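Ralf, proline/betaine transporter (PDB 4D7Q) probably acts as a guanine nucleotide exchange factor, here as an engineered chimera of a Legionella Sec7 domain and the capping domain of Rickettsia RalF. Local coordinates at residues K184-E187 with E188-S191; F288-F292 with L293-S297. The protein carries 2 engineered substitutions. All blocks are in the same frame, centred on the assembly; numbering follows the deposited sequence.

Both contacts are local, each formed within one continuous piece of chain, along a helix in contact 1 and from a short helix into a loop in contact 2. Contact 1 lies inside helix 183-195 of the Sec7 part, where one row of apolar side chains faces the domain interior and a second, charged row lies outward. Contact 2 belongs to the capping part and covers helix 290-293 and the turn toward strand 297-303. Backbone bonds hold both; contact 2 differs in its positive-phi glycine, its water between S289 OG and G294 O, and the reach of R290 and W291 to the Sec7 part. Each is partly buried; the centres of contact 1 and contact 2 are about 26 Å apart.

Contact 1. Residues K184-E187 with E188-S191; sequences KFLE and ELYS
With chi1 at -70°, E188 carries its CG beside its own backbone N and sends the extended chain back across the preceding turn, where it meets K184, whose CG is turned away from its backbone N (chi1 -174°). E188 OE2 comes to 3.6 Å from K184 CG, but the lysine chain bends at chi3 and carries its amine off: K184 NZ remains 5.8 Å from E188 OE2, so any attraction between the opposite charges is probably weak. This is the i to i+4 spacing of an alpha-helix, here helix 183-195 of the Sec7 part, and successive backbone bonds hold it, among them L189 N to F185 O at 2.8 Å and Y190 N to L186 O at 2.9 Å. On the inner side L189 spreads its two methyls over the previous turn. Its CD1 approaches F185 CZ obliquely at 4.2 Å, while its CD2 meets L186 CD2 at 4.3 Å. The same leucine packs on helices 93-102, 135-152 and 165-171. Two polar ends are used beyond this turn: E187 OE2 forms a salt bridge with K169, and Y190 OH is hydrogen-bonded to M163 O.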
ATOM      1  N   LYS A 184       2.617 -29.682 -12.686  1.00 31.06           N
ATOM      2  CA  LYS A 184       1.961 -29.190 -13.887  1.00 30.15           C
ATOM      3  C   LYS A 184       1.393 -27.789 -13.629  1.00 31.94           C
ATOM      4  O   LYS A 184       1.499 -26.929 -14.500  1.00 31.32           O
ATOM      5  CB  LYS A 184       0.886 -30.190 -14.352  1.00 33.97           C
ATOM      6  CG  LYS A 184       0.220 -29.840 -15.686  1.00 53.61           C
ATOM      7  CD  LYS A 184      -0.367 -31.064 -16.389  1.00 65.96           C
ATOM      8  CE  LYS A 184       0.567 -31.607 -17.449  1.00 79.74           C
ATOM      9  NZ  LYS A 184      -0.043 -32.727 -18.213  1.00 89.52           N
ATOM     10  N   PHE A 185       0.817 -27.550 -12.434  1.00 28.12           N
ATOM     11  CA  PHE A 185       0.306 -26.225 -12.052  1.00 26.56           C
ATOM     12  C   PHE A 185       1.447 -25.189 -12.129  1.00 27.60           C
ATOM     13  O   PHE A 185       1.255 -24.112 -12.699  1.00 25.66           O
ATOM     14  CB  PHE A 185      -0.309 -26.265 -10.632  1.00 27.93           C
ATOM     15  CG  PHE A 185      -0.686 -24.911 -10.065  1.00 29.28           C
ATOM     16  CD1 PHE A 185      -1.888 -24.309 -10.399  1.00 32.54           C
ATOM     17  CD2 PHE A 185       0.150 -24.257  -9.169  1.00 30.93           C
ATOM     18  CE1 PHE A 185      -2.222 -23.047  -9.896  1.00 33.38           C
ATOM     19  CE2 PHE A 185      -0.188 -23.000  -8.662  1.00 33.13           C
ATOM     20  CZ  PHE A 185      -1.377 -22.410  -9.019  1.00 31.84           C
ATOM     21  N   LEU A 186       2.630 -25.529 -11.562  1.00 23.29           N
ATOM     22  CA  LEU A 186       3.788 -24.631 -11.560  1.00 22.79           C
ATOM     23  C   LEU A 186       4.424 -24.437 -12.933  1.00 27.43           C
ATOM     24  O   LEU A 186       4.953 -23.366 -13.197  1.00 25.66           O
ATOM     25  CB  LEU A 186       4.847 -25.070 -10.536  1.00 22.82           C
ATOM     26  CG  LEU A 186       4.458 -24.895  -9.055  1.00 25.23           C
ATOM     27  CD1 LEU A 186       5.628 -25.254  -8.143  1.00 24.16           C
ATOM     28  CD2 LEU A 186       3.911 -23.479  -8.769  1.00 21.50           C
ATOM     29  N   GLU A 187       4.387 -25.468 -13.798  1.00 25.51           N
ATOM     30  CA  GLU A 187       4.922 -25.347 -15.163  1.00 25.20           C
ATOM     31  C   GLU A 187       4.081 -24.351 -15.963  1.00 27.29           C
ATOM     32  O   GLU A 187       4.630 -23.537 -16.704  1.00 26.22           O
ATOM     33  CB  GLU A 187       4.928 -26.704 -15.860  1.00 26.05           C
ATOM     34  CG  GLU A 187       6.034 -27.619 -15.389  1.00 27.36           C
ATOM     35  CD  GLU A 187       5.804 -29.089 -15.672  1.00 36.35           C
ATOM     36  OE1 GLU A 187       4.994 -29.411 -16.569  1.00 34.64           O
ATOM     37  OE2 GLU A 187       6.448 -29.923 -15.002  1.00 31.13           O
ATOM     38  N   GLU A 188       2.784 -24.397 -15.737  1.00 25.59           N
ATOM     39  CA  GLU A 188       1.812 -23.517 -16.349  1.00 26.60           C
ATOM     40  C   GLU A 188       1.883 -22.098 -15.770  1.00 30.43           C
ATOM     41  O   GLU A 188       1.841 -21.139 -16.490  1.00 30.30           O
ATOM     42  CB  GLU A 188       0.409 -24.097 -16.228  1.00 28.78           C
ATOM     43  CG  GLU A 188       0.189 -25.320 -17.098  1.00 47.26           C
ATOM     44  CD  GLU A 188      -1.025 -26.179 -16.736  1.00 80.35           C
ATOM     45  OE1 GLU A 188      -1.683 -25.962 -15.688  1.00 65.45           O
ATOM     46  OE2 GLU A 188      -1.315 -27.111 -17.519  1.00 80.03           O
ATOM     47  N   LEU A 189       1.999 -22.010 -14.462  1.00 25.18           N
ATOM     48  CA  LEU A 189       2.238 -20.768 -13.782  1.00 24.04           C
ATOM     49  C   LEU A 189       3.453 -20.038 -14.348  1.00 25.00           C
ATOM     50  O   LEU A 189       3.350 -18.926 -14.747  1.00 22.33           O
ATOM     51  CB  LEU A 189       2.392 -20.992 -12.294  1.00 23.19           C
ATOM     52  CG  LEU A 189       2.425 -19.700 -11.495  1.00 26.57           C
ATOM     53  CD1 LEU A 189       1.213 -19.495 -10.619  1.00 25.75           C
ATOM     54  CD2 LEU A 189       3.672 -19.636 -10.679  1.00 29.17           C
ATOM     55  N   TYR A 190       4.577 -20.727 -14.402  1.00 21.10           N
ATOM     56  CA  TYR A 190       5.780 -20.210 -15.002  1.00 21.70           C
ATOM     57  C   TYR A 190       5.637 -19.764 -16.472  1.00 23.74           C
ATOM     58  O   TYR A 190       6.062 -18.711 -16.809  1.00 21.89           O
ATOM     59  CB  TYR A 190       6.918 -21.196 -14.847  1.00 23.59           C
ATOM     60  CG  TYR A 190       8.267 -20.627 -15.157  1.00 24.83           C
ATOM     61  CD1 TYR A 190       8.732 -20.552 -16.448  1.00 25.46           C
ATOM     62  CD2 TYR A 190       9.075 -20.180 -14.154  1.00 26.29           C
ATOM     63  CE1 TYR A 190       9.958 -20.020 -16.728  1.00 26.64           C
ATOM     64  CE2 TYR A 190      10.308 -19.652 -14.419  1.00 28.08           C
ATOM     65  CZ  TYR A 190      10.741 -19.577 -15.711  1.00 33.35           C
ATOM     66  OH  TYR A 190      11.952 -19.070 -15.974  1.00 34.55           O
ATOM     67  N   SER A 191       5.018 -20.599 -17.293  1.00 21.65           N
ATOM     68  CA  SER A 191       4.753 -20.303 -18.702  1.00 22.50           C
ATOM     69  C   SER A 191       3.969 -18.990 -18.870  1.00 25.22           C
ATOM     70  O   SER A 191       4.322 -18.179 -19.715  1.00 23.28           O
ATOM     71  CB  SER A 191       3.991 -21.462 -19.352  1.00 26.89           C
ATOM     72  OG  SER A 191       3.740 -21.161 -20.716  1.00 33.24           O
TER

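Contact 2. Residues F288-F292 with L293-S297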
ATOM      1  N   PHE A 288      13.664  -9.699  -1.292  1.00 22.90           N
ATOM      2  CA  PHE A 288      12.628  -9.796  -2.313  1.00 21.69           C
ATOM      3  C   PHE A 288      11.857  -8.502  -2.635  1.00 24.72           C
ATOM      4  O   PHE A 288      10.768  -8.555  -3.099  1.00 24.27           O
ATOM      5  CB  PHE A 288      11.632 -10.876  -1.945  1.00 22.74           C
ATOM      6  CG  PHE A 288      12.242 -12.225  -1.706  1.00 24.84           C
ATOM      7  CD1 PHE A 288      13.093 -12.782  -2.614  1.00 28.78           C
ATOM      8  CD2 PHE A 288      11.935 -12.927  -0.574  1.00 26.30           C
ATOM      9  CE1 PHE A 288      13.649 -14.006  -2.377  1.00 30.47           C
ATOM     10  CE2 PHE A 288      12.481 -14.134  -0.327  1.00 30.51           C
ATOM     11  CZ  PHE A 288      13.332 -14.688  -1.241  1.00 29.78           C
ATOM     12  N   SER A 289      12.455  -7.355  -2.398  1.00 20.46           N
ATOM     13  CA  SER A 289      11.759  -6.091  -2.458  1.00 18.37           C
ATOM     14  C   SER A 289      11.950  -5.173  -3.677  1.00 23.17           C
ATOM     15  O   SER A 289      11.306  -4.162  -3.773  1.00 22.63           O
ATOM     16  CB  SER A 289      12.034  -5.315  -1.191  1.00 17.42           C
ATOM     17  OG  SER A 289      13.349  -4.927  -1.069  1.00 23.24           O
ATOM     18  N   ARG A 290      12.856  -5.511  -4.568  1.00 20.25           N
ATOM     19  CA  ARG A 290      13.258  -4.590  -5.598  1.00 20.35           C
ATOM     20  C   ARG A 290      12.113  -4.167  -6.490  1.00 22.58           C
ATOM     21  O   ARG A 290      12.034  -3.046  -6.897  1.00 21.46           O
ATOM     22  CB  ARG A 290      14.416  -5.147  -6.422  1.00 22.66           C
ATOM     23  CG  ARG A 290      15.241  -4.135  -7.160  1.00 23.04           C
ATOM     24  CD  ARG A 290      16.518  -4.656  -7.778  1.00 24.64           C
ATOM     25  NE  ARG A 290      16.620  -6.091  -7.851  1.00 22.52           N
ATOM     26  CZ  ARG A 290      15.987  -6.853  -8.719  1.00 29.40           C
ATOM     27  NH1 ARG A 290      15.222  -6.339  -9.646  1.00 18.88           N
ATOM     28  NH2 ARG A 290      16.154  -8.147  -8.666  1.00 24.06           N
ATOM     29  N   TRP A 291      11.203  -5.073  -6.767  1.00 20.63           N
ATOM     30  CA  TRP A 291      10.158  -4.662  -7.697  1.00 20.31           C
ATOM     31  C   TRP A 291       9.220  -3.644  -7.058  1.00 23.01           C
ATOM     32  O   TRP A 291       8.571  -2.862  -7.752  1.00 22.76           O
ATOM     33  CB  TRP A 291       9.365  -5.877  -8.182  1.00 18.48           C
ATOM     34  CG  TRP A 291       8.697  -6.638  -7.078  1.00 19.35           C
ATOM     35  CD1 TRP A 291       9.138  -7.790  -6.495  1.00 21.77           C
ATOM     36  CD2 TRP A 291       7.470  -6.300  -6.422  1.00 19.58           C
ATOM     37  NE1 TRP A 291       8.260  -8.191  -5.517  1.00 21.68           N
ATOM     38  CE2 TRP A 291       7.227  -7.293  -5.453  1.00 23.33           C
ATOM     39  CE3 TRP A 291       6.551  -5.254  -6.560  1.00 21.46           C
ATOM     40  CZ2 TRP A 291       6.106  -7.271  -4.626  1.00 23.80           C
ATOM     41  CZ3 TRP A 291       5.439  -5.235  -5.738  1.00 22.86           C
ATOM     42  CH2 TRP A 291       5.226  -6.237  -4.784  1.00 23.75           C
ATOM     43  N   PHE A 292       9.154  -3.660  -5.730  1.00 19.66           N
ATOM     44  CA  PHE A 292       8.290  -2.733  -4.991  1.00 20.47           C
ATOM     45  C   PHE A 292       8.990  -1.441  -4.634  1.00 25.08           C
ATOM     46  O   PHE A 292       8.396  -0.367  -4.733  1.00 23.29           O
ATOM     47  CB  PHE A 292       7.797  -3.402  -3.688  1.00 21.47           C
ATOM     48  CG  PHE A 292       6.791  -2.583  -2.908  1.00 23.41           C
ATOM     49  CD1 PHE A 292       5.471  -2.454  -3.353  1.00 24.77           C
ATOM     50  CD2 PHE A 292       7.166  -1.904  -1.754  1.00 23.79           C
ATOM     51  CE1 PHE A 292       4.546  -1.691  -2.630  1.00 23.55           C
ATOM     52  CE2 PHE A 292       6.229  -1.164  -1.025  1.00 25.03           C
ATOM     53  CZ  PHE A 292       4.929  -1.078  -1.461  1.00 21.82           C
ATOM     54  N   LEU A 293      10.245  -1.558  -4.173  1.00 22.70           N
ATOM     55  CA  LEU A 293      11.004  -0.444  -3.635  1.00 22.60           C
ATOM     56  C   LEU A 293      12.076   0.117  -4.566  1.00 26.87           C
ATOM     57  O   LEU A 293      12.509   1.257  -4.393  1.00 24.60           O
ATOM     58  CB  LEU A 293      11.645  -0.921  -2.317  1.00 21.97           C
ATOM     59  CG  LEU A 293      12.430   0.094  -1.479  1.00 26.26           C
ATOM     60  CD1 LEU A 293      11.519   1.175  -0.908  1.00 26.62           C
ATOM     61  CD2 LEU A 293      13.227  -0.580  -0.421  1.00 24.82           C
ATOM     62  N   GLY A 294      12.557  -0.693  -5.486  1.00 24.59           N
ATOM     63  CA  GLY A 294      13.701  -0.263  -6.276  1.00 24.76           C
ATOM     64  C   GLY A 294      14.958  -0.510  -5.456  1.00 29.94           C
ATOM     65  O   GLY A 294      14.937  -1.260  -4.476  1.00 29.52           O
ATOM     66  N   GLU A 295      16.043   0.157  -5.800  1.00 27.49           N
ATOM     67  CA  GLU A 295      17.333  -0.096  -5.162  1.00 27.84           C
ATOM     68  C   GLU A 295      17.683   0.774  -3.966  1.00 30.42           C
ATOM     69  O   GLU A 295      18.720   0.540  -3.341  1.00 29.73           O
ATOM     70  CB  GLU A 295      18.457  -0.049  -6.216  1.00 29.77           C
ATOM     71  CG  GLU A 295      18.290  -1.048  -7.356  1.00 42.21           C
ATOM     72  CD  GLU A 295      19.381  -1.043  -8.415  1.00 57.85           C
ATOM     73  OE1 GLU A 295      19.981   0.026  -8.679  1.00 49.58           O
ATOM     74  OE2 GLU A 295      19.618  -2.119  -9.003  1.00 58.50           O
ATOM     75  N   LYS A 296      16.850   1.767  -3.646  1.00 27.53           N
ATOM     76  CA  LYS A 296      17.149   2.693  -2.543  1.00 28.19           C
ATOM     77  C   LYS A 296      16.155   2.669  -1.398  1.00 32.09           C
ATOM     78  O   LYS A 296      15.056   2.142  -1.528  1.00 31.76           O
ATOM     79  CB  LYS A 296      17.326   4.135  -3.076  1.00 31.82           C
ATOM     80  CG  LYS A 296      18.345   4.282  -4.223  1.00 52.98           C
ATOM     81  CD  LYS A 296      19.816   4.271  -3.775  1.00 63.80           C
ATOM     82  CE  LYS A 296      20.776   4.553  -4.917  1.00 78.51           C
ATOM     83  NZ  LYS A 296      20.866   3.424  -5.893  1.00 87.01           N
ATOM     84  N   SER A 297      16.564   3.230  -0.265  1.00 28.77           N
ATOM     85  CA  SER A 297      15.753   3.336   0.940  1.00 27.23           C
ATOM     86  C   SER A 297      14.802   4.529   0.825  1.00 29.47           C
ATOM     87  O   SER A 297      15.034   5.449   0.036  1.00 28.10           O
ATOM     88  CB  SER A 297      16.649   3.510   2.157  1.00 28.12           C
ATOM     89  OG  SER A 297      17.278   2.289   2.507  1.00 31.67           O
TER
HETATM   90  O   HOH W   1      14.852  -3.435  -2.930  1.00 20.63           O
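The short helix 290-293 of the capping part, about one turn long, gives way at G294, the first residue to leave helical backbone angles, and it is closed by bonds reaching back to S289 and R290. S289 O is gripped twice, by L293 N at 2.8 Å and by F292 N at 3.0 Å; the bond from L293 N runs nearly straight on from the carbonyl. The next amide, G294 N, reaches R290 O at 2.8 Å, from a position tilted out of that carbonyl's plane. G294 then turns the chain with phi 81° and an extended psi, where a CB would press on the carbonyl O of L293, so the backbone itself calls for glycine. A water ties the two sides of the turn together: it donates to G294 O at 2.7 Å and is hydrogen-bonded to S289 OG at 2.8 Å, and the same hydroxyl is also bonded to S286 N.

R290 and E295 lie alongside each other over the outside of the turn, pointing the same way, with R290 CD 4.0 Å from E295 CG. The touch is made by aliphatic carbons. R290 is bent at chi3 (14°), its guanidinium plane stands 85° from the carboxylate plane, and R290 NE stays 5.1 Å from E295 OE2. The guanidinium finds charged partners away from the turn, in D151 of the Sec7 part and a bound HEPES buffer molecule. Because the two parts come from different proteins, the salt bridge to D151 belongs to the chimera. W291 packs against helix 135-152 of the Sec7 part, likewise a contact of the chimera, and F292 CB lies over one face of the indole, offset toward its rim. Between antiparallel strands 277-283 and 297-303, the chain thus makes a brief helical turn followed by a positive-phi glycine, which, as at many helix C-termini, breaks the helix; here the extended psi sends the chain toward strand 297-303.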